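Local coordinates for Lmo0181 protein (Listeria monocytogenes serovar 1/2a, PDB 5F7V) that binds the cyclic glucan cycloalternan as the substrate-binding lipoprotein of an ABC transporter and probably delivers it for uptake, at residues K12-T16 / K293-A297; L330-L334 / A344-S348; V358-I364 / N392-M397; D197-T201 / T396-K400. One frame throughout, in Å; residues are numbered along the deposited sequence. Where two conformers were deposited one is given.

Overall arrangement
The protein has the fold of a bacterial extracellular solute-binding protein, with glucose units of the bound glycan in its pocket. Contact 1 comes first along the chain and pairs the strand 13-19 with the helix 294-306. Contact 2 follows, between helices 327-335 and 343-347, with its centre about 34 Å from that of contact 1. The centre of contact 3 lies about 35 Å from that of contact 2, on the opposite side of the chain's centre. Contacts 3 and 4 share Thr396 and Met397 of helix 382-397, and their centres are about 9 Å apart. Contacts 1 and 4 interleave along the chain. The C-terminal end of helix 382-397 is thus tied back to a much earlier loop.

Contact 1: residues K12-T16 / K293-A297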
loop_
_atom_site.group_PDB
_atom_site.type_symbol
_atom_site.label_atom_id
_atom_site.label_comp_id
_atom_site.label_asym_id
_atom_site.label_seq_id
_atom_site.Cartn_x
_atom_site.Cartn_y
_atom_site.Cartn_z
ATOM N N LYS A 12 3.451 31.873 17.933
ATOM C CA LYS A 12 2.857 30.545 17.764
ATOM C C LYS A 12 2.514 30.331 16.297
ATOM O O LYS A 12 2.101 31.266 15.615
ATOM C CB LYS A 12 1.562 30.453 18.561
ATOM C CG LYS A 12 1.672 30.874 20.021
ATOM C CD LYS A 12 0.320 31.344 20.555
ATOM C CE LYS A 12 -0.676 30.194 20.714
ATOM N NZ LYS A 12 -0.336 29.276 21.849
ATOM N N THR A 13 2.676 29.101 15.829
ATOM C CA THR A 13 2.442 28.776 14.440
ATOM C C THR A 13 1.458 27.628 14.425
ATOM O O THR A 13 1.662 26.659 15.152
ATOM C CB THR A 13 3.744 28.323 13.758
ATOM O OG1 THR A 13 4.710 29.370 13.806
ATOM C CG2 THR A 13 3.497 27.979 12.304
ATOM N N GLU A 14 0.415 27.714 13.608
ATOM C CA GLU A 14 -0.512 26.615 13.424
ATOM C C GLU A 14 -0.366 26.106 11.993
ATOM O O GLU A 14 -0.522 26.873 11.037
ATOM C CB GLU A 14 -1.938 27.071 13.669
ATOM C CG GLU A 14 -2.097 27.742 15.020
ATOM C CD GLU A 14 -3.440 27.442 15.662
ATOM O OE1 GLU A 14 -4.178 26.564 15.141
ATOM O OE2 GLU A 14 -3.733 28.105 16.688
ATOM N N ILE A 15 -0.056 24.824 11.861
ATOM C CA ILE A 15 0.048 24.230 10.534
ATOM C C ILE A 15 -1.118 23.279 10.309
ATOM O O ILE A 15 -1.689 22.714 11.243
ATOM C CB ILE A 15 1.388 23.483 10.294
ATOM C CG1 ILE A 15 1.535 22.259 11.221
ATOM C CG2 ILE A 15 2.554 24.460 10.377
ATOM C CD1 ILE A 15 2.707 21.349 10.882
ATOM N N THR A 16 -1.457 23.067 9.051
ATOM C CA THR A 16 -2.387 22.017 8.647
ATOM C C THR A 16 -1.635 20.808 8.117
ATOM O O THR A 16 -0.653 20.968 7.395
ATOM C CB THR A 16 -3.366 22.549 7.592
ATOM O OG1 THR A 16 -2.626 23.132 6.510
ATOM C CG2 THR A 16 -4.247 23.639 8.190
ATOM N N LYS A 293 4.806 28.581 6.185
ATOM C CA LYS A 293 5.129 27.950 7.462
ATOM C C LYS A 293 5.983 26.707 7.196
ATOM O O LYS A 293 5.812 25.679 7.849
ATOM C CB LYS A 293 3.832 27.566 8.170
ATOM C CG LYS A 293 2.896 28.719 8.459
ATOM C CD LYS A 293 1.553 28.240 8.967
ATOM C CE LYS A 293 0.544 29.362 8.805
ATOM N NZ LYS A 293 -0.817 28.955 9.165
ATOM N N LYS A 294 6.935 26.828 6.278
ATOM C CA LYS A 294 7.661 25.644 5.857
ATOM C C LYS A 294 8.569 25.104 6.955
ATOM O O LYS A 294 8.684 23.892 7.078
ATOM C CB LYS A 294 8.501 25.908 4.624
ATOM C CG LYS A 294 7.689 26.298 3.404
ATOM C CD LYS A 294 8.602 26.279 2.185
ATOM C CE LYS A 294 7.893 26.493 0.868
ATOM N NZ LYS A 294 7.405 27.882 0.797
ATOM N N GLU A 295 9.177 25.933 7.789
ATOM C CA GLU A 295 10.036 25.411 8.836
ATOM C C GLU A 295 9.221 24.559 9.802
ATOM O O GLU A 295 9.640 23.448 10.141
ATOM C CB GLU A 295 10.739 26.563 9.570
ATOM C CG GLU A 295 11.722 26.125 10.650
ATOM C CD GLU A 295 12.834 25.199 10.190
ATOM O OE1 GLU A 295 13.268 25.302 9.012
ATOM O OE2 GLU A 295 13.284 24.345 11.025
ATOM N N ALA A 296 8.076 25.078 10.232
ATOM C CA ALA A 296 7.224 24.332 11.156
ATOM C C ALA A 296 6.698 23.047 10.527
ATOM O O ALA A 296 6.640 22.005 11.162
ATOM C CB ALA A 296 6.063 25.195 11.612
ATOM N N ALA A 297 6.294 23.091 9.263
ATOM C CA ALA A 297 5.798 21.902 8.542
ATOM C C ALA A 297 6.891 20.867 8.403
ATOM O O ALA A 297 6.651 19.681 8.614
ATOM C CB ALA A 297 5.232 22.324 7.206
#
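Helix 294-306 packs on strand 13-19, an inner strand of the sheet: Thr13 and Ile15 meet its first turn. Both side chains point toward the helix. Thr13 CG2 sits 3.8 Å from Ala296 CB. Ile15 CG2 comes equally close to Ala296 CB, so the alanine methyl is touched by two branched residues. The chi1 of 65° puts Ile15 CG1 between the backbone N and the carbonyl carbon, and its CD1 ends 3.9 Å from Ala297 CA. Strand 13-19 lies between the parallel strands 43-49 and 71-75 in the sheet, and the helix covers one side of it. Val287 of strand 278-287 also packs on Ala297. Lys293, the N-cap residue, runs past Thr13 and Ile15 in the opposite sense to their side chains. Its CB lies 4.0 Å from Ile15 CG2, and its CD lies 3.9 Å from Thr13 CG2. The lysine side chain is extended beyond CG, which carries the amine to the strand backbone. Lys293 NZ donates to Glu14 O at 2.8 Å, and the C=O...N angle of 171° is nearly straight. The Glu14 carboxylate turns to Asn46 instead.

Contact 2: residues L330-L334 / A344-S348; sequences LQPYL and AVFES
The rings of Tyr333 and Phe346 meet between two short helices. Tyr333 CD1 lies at the edge of the Phe346 ring, near its plane, and is 4.0 Å from Phe346 CE2. Phe346 CE2 in turn approaches the Tyr333 ring obliquely. The pair is therefore not a face-to-face stack. Val345 CG2 reaches the edge of the Tyr333 ring near its plane, 4.1 Å from Tyr333 OH, and the two side chains cross at about a right angle. Two leucine methyls approach the Phe346 ring obliquely. Leu334 CD2 is the closer, 3.6 Å from Phe346 CE2. Leu330 CD2 is 4.2 Å from Phe346 CZ. Phe346 thus touches three residues of 330-334 with one side of its outer rim, CD2, CE2 and CZ. Tyr333 reaches the second helix because its CG stands opposite the backbone N (chi1 -171°). The contact between the segments is apolar. Within 344-348, Ala344 O accepts from Ser348 OG at 2.8 Å and from Ser348 N, and the two donors come from opposite faces of the carbonyl plane. Tyr333 also makes a cation-pi contact with Arg342, in the link between the two helices. The two helices pack against strand 321-322, where Leu321 touches Leu330, Tyr333, Val345 and Phe346. Ile315 of helix 308-316 backs Leu330 and Tyr333. Phe255 of helix 255-258 meets Tyr333 and Val345.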
loop_
_atom_site.group_PDB
_atom_site.type_symbol
_atom_site.label_atom_id
_atom_site.label_comp_id
_atom_site.label_asym_id
_atom_site.label_seq_id
_atom_site.Cartn_x
_atom_site.Cartn_y
_atom_site.Cartn_z
ATOM N N LEU A 330 12.090 -2.097 16.627
ATOM C CA LEU A 330 11.267 -3.089 15.929
ATOM C C LEU A 330 10.875 -4.321 16.734
ATOM O O LEU A 330 9.907 -4.997 16.407
ATOM C CB LEU A 330 11.967 -3.605 14.669
ATOM C CG LEU A 330 12.030 -2.714 13.429
ATOM C CD1 LEU A 330 12.926 -3.284 12.338
ATOM C CD2 LEU A 330 10.623 -2.563 12.872
ATOM N N GLN A 331 11.633 -4.631 17.779
ATOM C CA GLN A 331 11.371 -5.868 18.514
ATOM C C GLN A 331 9.937 -6.030 19.009
ATOM O O GLN A 331 9.415 -7.135 18.843
ATOM C CB GLN A 331 12.349 -6.019 19.678
ATOM C CG GLN A 331 12.375 -7.418 20.296
ATOM C CD GLN A 331 12.696 -8.506 19.278
ATOM O OE1 GLN A 331 13.633 -8.384 18.500
ATOM N NE2 GLN A 331 11.915 -9.573 19.263
ATOM N N PRO A 332 9.290 -5.002 19.592
ATOM C CA PRO A 332 7.909 -5.219 20.038
ATOM C C PRO A 332 6.985 -5.610 18.884
ATOM O O PRO A 332 6.016 -6.340 19.108
ATOM C CB PRO A 332 7.533 -3.880 20.702
ATOM C CG PRO A 332 8.832 -3.289 21.131
ATOM C CD PRO A 332 9.794 -3.681 20.038
ATOM N N TYR A 333 7.251 -5.161 17.658
ATOM C CA TYR A 333 6.448 -5.598 16.510
ATOM C C TYR A 333 6.607 -7.069 16.213
ATOM O O TYR A 333 5.645 -7.735 15.835
ATOM C CB TYR A 333 6.824 -4.765 15.279
ATOM C CG TYR A 333 5.930 -4.956 14.090
ATOM C CD1 TYR A 333 6.115 -5.995 13.188
ATOM C CD2 TYR A 333 4.862 -4.100 13.851
ATOM C CE1 TYR A 333 5.295 -6.155 12.095
ATOM C CE2 TYR A 333 4.017 -4.258 12.765
ATOM C CZ TYR A 333 4.239 -5.285 11.885
ATOM O OH TYR A 333 3.431 -5.466 10.802
ATOM N N LEU A 334 7.815 -7.578 16.352
ATOM C CA LEU A 334 8.066 -9.013 16.143
ATOM C C LEU A 334 7.418 -9.842 17.264
ATOM O O LEU A 334 6.982 -10.978 17.018
ATOM C CB LEU A 334 9.569 -9.292 16.109
ATOM C CG LEU A 334 10.293 -8.887 14.836
ATOM C CD1 LEU A 334 11.783 -9.019 15.094
ATOM C CD2 LEU A 334 9.783 -9.759 13.685
ATOM N N ALA A 344 7.034 -13.134 8.609
ATOM C CA ALA A 344 6.646 -13.109 7.200
ATOM C C ALA A 344 6.699 -11.708 6.619
ATOM O O ALA A 344 6.976 -11.545 5.430
ATOM C CB ALA A 344 5.242 -13.665 6.991
ATOM N N VAL A 345 6.436 -10.674 7.418
ATOM C CA VAL A 345 6.469 -9.301 6.933
ATOM C C VAL A 345 7.885 -8.958 6.473
ATOM O O VAL A 345 8.073 -8.354 5.417
ATOM C CB VAL A 345 5.985 -8.350 8.059
ATOM C CG1 VAL A 345 6.132 -6.900 7.626
ATOM C CG2 VAL A 345 4.550 -8.634 8.511
ATOM N N PHE A 346 8.871 -9.323 7.284
ATOM C CA PHE A 346 10.261 -9.017 6.946
ATOM C C PHE A 346 10.806 -9.978 5.905
ATOM O O PHE A 346 11.561 -9.548 5.033
ATOM C CB PHE A 346 11.096 -8.980 8.238
ATOM C CG PHE A 346 10.580 -7.948 9.171
ATOM C CD1 PHE A 346 10.901 -6.624 8.994
ATOM C CD2 PHE A 346 9.701 -8.315 10.170
ATOM C CE1 PHE A 346 10.352 -5.669 9.855
ATOM C CE2 PHE A 346 9.139 -7.375 11.016
ATOM C CZ PHE A 346 9.491 -6.059 10.859
ATOM N N GLU A 347 10.429 -11.253 5.967
ATOM C CA GLU A 347 10.882 -12.202 4.926
ATOM C C GLU A 347 10.432 -11.725 3.548
ATOM O O GLU A 347 11.171 -11.876 2.564
ATOM C CB GLU A 347 10.282 -13.574 5.188
ATOM C CG GLU A 347 10.891 -14.276 6.379
ATOM C CD GLU A 347 10.023 -15.402 6.926
ATOM O OE1 GLU A 347 8.906 -15.642 6.416
ATOM O OE2 GLU A 347 10.519 -16.050 7.875
ATOM N N SER A 348 9.247 -11.116 3.461
ATOM C CA SER A 348 8.702 -10.663 2.182
ATOM C C SER A 348 9.574 -9.605 1.525
ATOM O O SER A 348 9.559 -9.516 0.300
ATOM C CB SER A 348 7.282 -10.148 2.384
ATOM O OG SER A 348 6.347 -11.133 2.781
#

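Contact 3: residues V358-I364 / N392-M397; sequences VKDWNKI and NINKTM
Asn392 O is gripped twice by Thr396, the residue that packs on Asp360 and Ile364: Thr396 OG1 donates to Asn392 O at 2.9 Å, and Thr396 N reaches it from the opposite face of the carbonyl plane. The hydroxyl stands above that plane, 36° out of it. With OG1 so engaged, Thr396 CG2, placed opposite its backbone N (chi1 -64° for OG1), faces the other segment. Thr396 CG2 lies 3.7 Å from Asp360 OD2 and, in one of the two conformers of Ile364, 3.9 Å from Ile364 CG2. Lys363 CD, from a solvent-exposed residue, also touches this methyl. Deeper in, the Ile364 side chain in that conformer crosses Ile393 at about a right angle, with Ile364 CD1 4.1 Å from Ile393 CG1. At the far end, Met397 bends at chi3 (67°), and its CE meets Val358 CG1 at 3.9 Å. The segments belong to helices 361-376 and 382-397, the last two of the fold. Two waters bridge the segments. One donates to Asp360 OD2 at 2.7 Å and also to Thr396 O. The other accepts from Asn392 ND2 at 3.0 Å and donates weakly to Ile364 O. The contact is mainly apolar, with a firm water bridge at the Asp360 end and a weaker one at the Asn392 end; the segments probably hold together by packing more than by direct polar bonds.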
loop_
_atom_site.group_PDB
_atom_site.type_symbol
_atom_site.label_atom_id
_atom_site.label_comp_id
_atom_site.label_asym_id
_atom_site.label_seq_id
_atom_site.Cartn_x
_atom_site.Cartn_y
_atom_site.Cartn_z
ATOM N N VAL A 358 5.763 6.873 -12.303
ATOM C CA VAL A 358 5.305 7.603 -13.491
ATOM C C VAL A 358 4.297 8.640 -13.044
ATOM O O VAL A 358 3.472 8.393 -12.158
ATOM C CB VAL A 358 4.724 6.650 -14.545
ATOM C CG1 VAL A 358 5.798 5.692 -15.045
ATOM C CG2 VAL A 358 3.537 5.855 -14.041
ATOM N N LYS A 359 4.314 9.811 -13.661
ATOM C CA LYS A 359 3.400 10.885 -13.276
ATOM C C LYS A 359 1.921 10.570 -13.493
ATOM O O LYS A 359 1.111 11.165 -12.796
ATOM C CB LYS A 359 3.769 12.196 -13.964
ATOM C CG LYS A 359 3.465 12.248 -15.443
ATOM C CD LYS A 359 3.615 13.671 -15.964
ATOM C CE LYS A 359 3.256 13.689 -17.439
ATOM N NZ LYS A 359 3.653 14.988 -18.018
ATOM N N ASP A 360 1.587 9.641 -14.386
ATOM C CA ASP A 360 0.200 9.359 -14.729
ATOM C C ASP A 360 -0.291 8.092 -14.043
ATOM O O ASP A 360 -1.290 7.567 -14.483
ATOM C CB ASP A 360 0.051 9.216 -16.243
ATOM C CG ASP A 360 0.365 10.483 -16.995
ATOM O OD1 ASP A 360 -0.208 11.530 -16.610
ATOM O OD2 ASP A 360 1.192 10.406 -17.948
ATOM N N TRP A 361 0.339 7.640 -12.967
ATOM C CA TRP A 361 -0.023 6.356 -12.387
ATOM C C TRP A 361 -1.484 6.248 -11.996
ATOM O O TRP A 361 -2.139 5.262 -12.347
ATOM C CB TRP A 361 0.821 6.075 -11.150
ATOM C CG TRP A 361 0.547 4.723 -10.549
ATOM C CD1 TRP A 361 -0.056 4.445 -9.369
ATOM C CD2 TRP A 361 0.877 3.469 -11.133
ATOM N NE1 TRP A 361 -0.101 3.094 -9.181
ATOM C CE2 TRP A 361 0.481 2.450 -10.239
ATOM C CE3 TRP A 361 1.475 3.085 -12.330
ATOM C CZ2 TRP A 361 0.672 1.104 -10.500
ATOM C CZ3 TRP A 361 1.639 1.741 -12.606
ATOM C CH2 TRP A 361 1.259 0.747 -11.673
ATOM N N ASN A 362 -2.017 7.221 -11.266
ATOM C CA ASN A 362 -3.398 7.103 -10.825
ATOM C C ASN A 362 -4.384 7.124 -11.997
ATOM O O ASN A 362 -5.369 6.369 -11.978
ATOM C CB ASN A 362 -3.705 8.123 -9.723
ATOM C CG ASN A 362 -3.025 7.804 -8.379
ATOM O OD1 ASN A 362 -2.629 6.666 -8.064
ATOM N ND2 ASN A 362 -2.869 8.847 -7.552
ATOM N N LYS A 363 -4.091 7.906 -13.024
ATOM C CA LYS A 363 -4.932 7.993 -14.203
ATOM C C LYS A 363 -4.921 6.676 -14.986
ATOM O O LYS A 363 -5.979 6.137 -15.362
ATOM C CB LYS A 363 -4.421 9.146 -15.061
ATOM C CG LYS A 363 -5.316 9.346 -16.239
ATOM C CD LYS A 363 -4.673 10.083 -17.384
ATOM C CE LYS A 363 -4.032 11.379 -16.990
ATOM N NZ LYS A 363 -4.469 12.344 -18.036
ATOM N N ILE A 364 -3.735 6.124 -15.233
ATOM C CA ILE A 364 -3.662 4.851 -15.942
ATOM C C ILE A 364 -4.267 3.743 -15.079
ATOM O O ILE A 364 -4.900 2.841 -15.622
ATOM C CB ILE A 364 -2.282 4.486 -16.529
ATOM C CG1 ILE A 364 -1.226 4.140 -15.476
ATOM C CG2 ILE A 364 -1.831 5.584 -17.472
ATOM C CD1 ILE A 364 0.092 3.664 -16.054
ATOM N N ASN A 392 -4.205 2.249 -23.954
ATOM C CA ASN A 392 -4.428 3.466 -23.182
ATOM C C ASN A 392 -3.116 4.016 -22.615
ATOM O O ASN A 392 -2.909 5.220 -22.608
ATOM C CB ASN A 392 -5.395 3.152 -22.031
ATOM C CG ASN A 392 -5.582 4.333 -21.118
ATOM O OD1 ASN A 392 -6.213 5.288 -21.541
ATOM N ND2 ASN A 392 -4.981 4.306 -19.963
ATOM N N ILE A 393 -2.239 3.138 -22.132
ATOM C CA ILE A 393 -0.917 3.573 -21.661
ATOM C C ILE A 393 -0.129 4.200 -22.797
ATOM O O ILE A 393 0.472 5.266 -22.632
ATOM C CB ILE A 393 -0.155 2.424 -20.989
ATOM C CG1 ILE A 393 -0.841 2.060 -19.681
ATOM C CG2 ILE A 393 1.302 2.816 -20.784
ATOM C CD1 ILE A 393 -0.378 0.787 -19.043
ATOM N N ASN A 394 -0.124 3.570 -23.961
ATOM C CA ASN A 394 0.607 4.131 -25.108
ATOM C C ASN A 394 0.128 5.516 -25.457
ATOM O O ASN A 394 0.942 6.385 -25.678
ATOM C CB ASN A 394 0.428 3.256 -26.330
ATOM C CG ASN A 394 1.202 1.963 -26.253
ATOM O OD1 ASN A 394 2.170 1.837 -25.536
ATOM N ND2 ASN A 394 0.809 1.012 -27.070
ATOM N N LYS A 395 -1.183 5.719 -25.464
ATOM C CA LYS A 395 -1.728 7.056 -25.794
ATOM C C LYS A 395 -1.450 8.058 -24.692
ATOM O O LYS A 395 -1.022 9.192 -24.971
ATOM C CB LYS A 395 -3.223 6.943 -26.085
ATOM C CG LYS A 395 -3.512 6.154 -27.341
ATOM C CD LYS A 395 -2.550 6.272 -28.528
ATOM C CE LYS A 395 -3.018 5.467 -29.739
ATOM N NZ LYS A 395 -4.428 5.785 -30.109
ATOM N N THR A 396 -1.658 7.676 -23.442
ATOM C CA THR A 396 -1.459 8.582 -22.323
ATOM C C THR A 396 0.002 9.033 -22.230
ATOM O O THR A 396 0.295 10.220 -21.986
ATOM C CB THR A 396 -1.897 7.900 -21.014
ATOM O OG1 THR A 396 -3.307 7.651 -21.122
ATOM C CG2 THR A 396 -1.597 8.764 -19.768
ATOM N N MET A 397 0.945 8.120 -22.443
ATOM C CA MET A 397 2.361 8.400 -22.215
ATOM C C MET A 397 3.152 8.675 -23.481
ATOM O O MET A 397 4.351 8.954 -23.418
ATOM C CB MET A 397 2.973 7.252 -21.433
ATOM C CG MET A 397 2.367 7.170 -20.042
ATOM S SD MET A 397 3.087 5.932 -18.955
ATOM C CE MET A 397 4.723 6.595 -18.698
HETATM O O HOH W 1 2.097 11.820 -20.077
HETATM O O HOH W 2 -4.217 1.707 -18.781
#

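Contact 4: residues D197-T201 / T396-K400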
loop_
_atom_site.group_PDB
_atom_site.type_symbol
_atom_site.label_atom_id
_atom_site.label_comp_id
_atom_site.label_asym_id
_atom_site.label_seq_id
_atom_site.Cartn_x
_atom_site.Cartn_y
_atom_site.Cartn_z
ATOM N N ASP A 197 13.367 1.934 -18.706
ATOM C CA ASP A 197 13.395 3.393 -18.801
ATOM C C ASP A 197 12.048 4.058 -19.055
ATOM O O ASP A 197 12.004 5.226 -19.434
ATOM C CB ASP A 197 14.456 3.799 -19.843
ATOM C CG ASP A 197 14.079 3.492 -21.264
ATOM O OD1 ASP A 197 13.082 2.792 -21.500
ATOM O OD2 ASP A 197 14.734 4.032 -22.177
ATOM N N LEU A 198 10.976 3.298 -18.907
ATOM C CA LEU A 198 9.648 3.885 -18.911
ATOM C C LEU A 198 9.319 4.523 -20.241
ATOM O O LEU A 198 8.733 5.603 -20.304
ATOM C CB LEU A 198 9.512 4.862 -17.729
ATOM C CG LEU A 198 9.923 4.290 -16.376
ATOM C CD1 LEU A 198 9.841 5.390 -15.335
ATOM C CD2 LEU A 198 9.000 3.130 -16.042
ATOM N N THR A 199 9.708 3.848 -21.318
ATOM C CA THR A 199 9.404 4.286 -22.670
ATOM C C THR A 199 8.489 3.338 -23.457
ATOM O O THR A 199 8.095 3.619 -24.593
ATOM C CB THR A 199 10.676 4.489 -23.516
ATOM O OG1 THR A 199 11.395 3.265 -23.561
ATOM C CG2 THR A 199 11.563 5.635 -22.960
ATOM N N GLU A 200 8.178 2.190 -22.882
ATOM C CA GLU A 200 7.235 1.246 -23.484
ATOM C C GLU A 200 6.517 0.516 -22.367
ATOM O O GLU A 200 7.064 0.408 -21.264
ATOM C CB GLU A 200 7.952 0.200 -24.366
ATOM C CG GLU A 200 8.718 0.748 -25.554
ATOM C CD GLU A 200 7.872 1.409 -26.584
ATOM O OE1 GLU A 200 6.655 1.189 -26.640
ATOM O OE2 GLU A 200 8.415 2.221 -27.362
ATOM N N THR A 201 5.349 -0.033 -22.664
ATOM C CA THR A 201 4.676 -0.952 -21.763
ATOM C C THR A 201 4.655 -2.348 -22.369
ATOM O O THR A 201 4.434 -2.551 -23.558
ATOM C CB THR A 201 3.261 -0.480 -21.401
ATOM O OG1 THR A 201 2.631 -1.449 -20.571
ATOM C CG2 THR A 201 2.369 -0.280 -22.593
ATOM N N THR A 396 -1.658 7.676 -23.442
ATOM C CA THR A 396 -1.459 8.582 -22.323
ATOM C C THR A 396 0.002 9.033 -22.230
ATOM O O THR A 396 0.295 10.220 -21.986
ATOM C CB THR A 396 -1.897 7.900 -21.014
ATOM O OG1 THR A 396 -3.307 7.651 -21.122
ATOM C CG2 THR A 396 -1.597 8.764 -19.768
ATOM N N MET A 397 0.945 8.120 -22.443
ATOM C CA MET A 397 2.361 8.400 -22.215
ATOM C C MET A 397 3.152 8.675 -23.481
ATOM O O MET A 397 4.351 8.954 -23.418
ATOM C CB MET A 397 2.973 7.252 -21.433
ATOM C CG MET A 397 2.367 7.170 -20.042
ATOM S SD MET A 397 3.087 5.932 -18.955
ATOM C CE MET A 397 4.723 6.595 -18.698
ATOM N N GLY A 398 2.502 8.563 -24.634
ATOM C CA GLY A 398 3.108 8.948 -25.902
ATOM C C GLY A 398 4.159 7.982 -26.397
ATOM O O GLY A 398 5.157 8.417 -26.961
ATOM N N PHE A 399 3.963 6.686 -26.183
ATOM C CA PHE A 399 4.972 5.694 -26.506
ATOM C C PHE A 399 5.062 5.384 -27.993
ATOM O O PHE A 399 4.038 5.358 -28.678
ATOM C CB PHE A 399 4.726 4.414 -25.728
ATOM C CG PHE A 399 4.970 4.483 -24.242
ATOM C CD1 PHE A 399 5.755 5.455 -23.642
ATOM C CD2 PHE A 399 4.476 3.477 -23.424
ATOM C CE1 PHE A 399 6.014 5.420 -22.281
ATOM C CE2 PHE A 399 4.712 3.454 -22.073
ATOM C CZ PHE A 399 5.488 4.429 -21.492
ATOM N N LYS A 400 6.282 5.137 -28.451
ATOM C CA LYS A 400 6.605 4.941 -29.875
ATOM C C LYS A 400 6.731 3.476 -30.262
ATOM O O LYS A 400 6.817 3.156 -31.459
ATOM C CB LYS A 400 7.916 5.652 -30.182
ATOM C CG LYS A 400 7.961 7.160 -29.976
ATOM C CD LYS A 400 6.766 7.929 -30.547
ATOM C CE LYS A 400 7.120 9.302 -31.131
ATOM N NZ LYS A 400 7.004 10.582 -30.352
ATOM O OXT LYS A 400 6.701 2.650 -29.339
HETATM O O HOH W 3 8.445 5.469 -26.585
#
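Phe399 packs tightly on the backbone of 198-201, whereas the Glu200 carboxylate meets the C-terminal carboxylate of Lys400 on the solvent side. Thr199 O stands over one face of the Phe399 ring, offset toward the rim and 3.1 Å from Phe399 CD1. Glu200 N lies over the centre of that face, and Glu200 C is 3.5 Å from Phe399 CE2. Leu198 O approaches obliquely, 3.4 Å from Phe399 CE1. The opposite face carries Met397 CB of the ring's own segment. The ring is therefore clamped between a loop backbone and the last turn of its helix. Gly398, the first residue past the helix, has positive phi, which glycine readily adopts, and the chain turns there so that Phe399 packs on the last turn. The outer part is looser. A water donates to Thr199 O at 2.7 Å and accepts from Lys400 N at 2.9 Å, joining the two backbones. The Glu200 chain bends at chi2 (-65°), which carries its carboxylate to the chain terminus. There Glu200 OE2 lies 2.7 Å from Lys400 OXT, so one of the two acid groups may hold a proton. The loop has its own ties: Thr199 OG1 donates to Asp197 OD1. Asn195 OD1 accepts from Thr199 N and Glu200 N, and Thr201 OG1 bonds to Ile193 O. Loop 197-201 lies between helices 179-187 and 206-220. Ile393 and Asn394 of helix 382-397 touch both Thr201 and Phe399, and Phe194 packs on Met397 and Phe399.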